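PA4485 (PDB 4AVR) is probably a lytic transglycosylase of the RlpA family that cleaves peptidoglycan glycan strands, preferring naked ones without stem peptides. Local coordinates at residues A[71-74]-A[75-79]. Sequence-based numbering, arbitrary orientation.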
loop_
_atom_site.group_PDB
_atom_site.type_symbol
_atom_site.label_atom_id
_atom_site.label_comp_id
_atom_site.label_asym_id
_atom_site.label_seq_id
_atom_site.Cartn_x
_atom_site.Cartn_y
_atom_site.Cartn_z
ATOM N N VAL A 71 -7.190 -4.771 -2.541
ATOM C CA VAL A 71 -6.816 -5.378 -3.819
ATOM C C VAL A 71 -5.327 -5.182 -4.118
ATOM O O VAL A 71 -4.665 -4.312 -3.559
ATOM C CB VAL A 71 -7.689 -4.828 -4.982
ATOM C CG1 VAL A 71 -9.170 -5.014 -4.672
ATOM C CG2 VAL A 71 -7.363 -3.372 -5.282
ATOM N N SER A 72 -4.818 -6.001 -5.029
ATOM C CA SER A 72 -3.441 -5.866 -5.479
ATOM C C SER A 72 -3.221 -4.563 -6.244
ATOM O O SER A 72 -4.160 -3.930 -6.725
ATOM C CB SER A 72 -3.077 -7.018 -6.387
ATOM O OG SER A 72 -3.828 -6.915 -7.595
ATOM N N ARG A 73 -1.951 -4.198 -6.412
ATOM C CA ARG A 73 -1.619 -3.019 -7.206
ATOM C C ARG A 73 -2.176 -3.106 -8.621
ATOM O O ARG A 73 -2.740 -2.137 -9.138
ATOM C CB ARG A 73 -0.102 -2.817 -7.249
ATOM C CG ARG A 73 0.291 -1.444 -7.805
ATOM C CD ARG A 73 1.099 -1.439 -9.050
ATOM N NE ARG A 73 1.957 -2.543 -9.226
ATOM C CZ ARG A 73 2.017 -3.444 -10.201
ATOM N NH1 ARG A 73 1.268 -3.497 -11.316
ATOM N NH2 ARG A 73 2.931 -4.342 -9.992
ATOM N N LYS A 74 -2.007 -4.249 -9.272
ATOM C CA LYS A 74 -2.493 -4.416 -10.637
ATOM C C LYS A 74 -4.011 -4.257 -10.695
ATOM O O LYS A 74 -4.546 -3.644 -11.634
ATOM C CB LYS A 74 -2.063 -5.774 -11.201
ATOM C CG LYS A 74 -2.484 -6.005 -12.633
ATOM C CD LYS A 74 -1.720 -5.149 -13.601
ATOM C CE LYS A 74 -2.014 -5.563 -15.036
ATOM N NZ LYS A 74 -1.351 -4.677 -16.036
ATOM N N ALA A 75 -4.727 -4.796 -9.710
ATOM C CA ALA A 75 -6.180 -4.621 -9.670
ATOM C C ALA A 75 -6.543 -3.148 -9.474
ATOM O O ALA A 75 -7.502 -2.652 -10.076
ATOM C CB ALA A 75 -6.791 -5.484 -8.577
ATOM N N ALA A 76 -5.799 -2.454 -8.622
ATOM C CA ALA A 76 -6.033 -1.030 -8.396
ATOM C C ALA A 76 -5.847 -0.219 -9.669
ATOM O O ALA A 76 -6.593 0.727 -9.934
ATOM C CB ALA A 76 -5.141 -0.509 -7.306
ATOM N N GLU A 77 -4.860 -0.592 -10.480
ATOM C CA GLU A 77 -4.689 0.036 -11.800
ATOM C C GLU A 77 -5.920 -0.173 -12.675
ATOM O O GLU A 77 -6.413 0.768 -13.298
ATOM C CB GLU A 77 -3.437 -0.508 -12.503
ATOM C CG GLU A 77 -2.153 -0.080 -11.814
ATOM C CD GLU A 77 -0.903 -0.763 -12.300
ATOM O OE1 GLU A 77 -0.931 -1.907 -12.780
ATOM O OE2 GLU A 77 0.187 -0.206 -12.047
ATOM N N GLY A 78 -6.425 -1.404 -12.720
ATOM C CA GLY A 78 -7.621 -1.700 -13.508
ATOM C C GLY A 78 -8.853 -0.947 -13.016
ATOM O O GLY A 78 -9.731 -0.625 -13.801
ATOM N N LEU A 79 -8.891 -0.666 -11.714
ATOM C CA LEU A 79 -9.994 0.082 -11.100
ATOM C C LEU A 79 -9.814 1.594 -11.182
ATOM O O LEU A 79 -10.715 2.338 -10.805
ATOM C CB LEU A 79 -10.161 -0.355 -9.649
ATOM C CG LEU A 79 -10.723 -1.759 -9.456
ATOM C CD1 LEU A 79 -10.465 -2.243 -8.035
ATOM C CD2 LEU A 79 -12.208 -1.801 -9.768
HETATM O O HOH W 1 -2.318 -2.280 -15.340
#
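S72 caps the N-terminus of helix 73-79: its OG accepts from A75 N at 3.1 Å, with an N-H...O angle of 161°. A chi1 of 67° sets OG between the backbone N and the carbonyl carbon, where it can meet A75 N, and OG also bonds to A28 O. Regular i to i+4 backbone bonds follow, A76 N to S72 O, E77 N to R73 O and G78 N to K74 O.

Charged groups gather one turn apart. R73 NH1 donates to E77 OE1 at 3.1 Å in a salt bridge; the oxygen lies in the guanidinium plane but is approached from above the carboxylate, the two planes being 51° apart. Bends at chi2 and chi3 fold the arginine back, so that R73 CD also rests 3.4 Å from E77 OE2, while R73 NH2 bonds to N27 OD1. K74 reaches E77 OE1 through a water, which accepts from K74 NZ at 2.7 Å and donates to the carboxylate; K74 NZ itself stays 4.3 Å from E77 OE1.

Apolar contacts come from V71, whose CB meets A75 CB at 3.8 Å and whose CG2 lies near A76 N and A75 CB, with A76 CB and L79 CD1 at the looser distances of 4.2 and 4.3 Å.

V71 ends strand 67-71, so this turn joins the strand directly to the helix of the double-psi beta-barrel expected for the family. A75 and L79 pack on strand 52-59, A76 on Y8, and R73 meets Y8 of the second subunit.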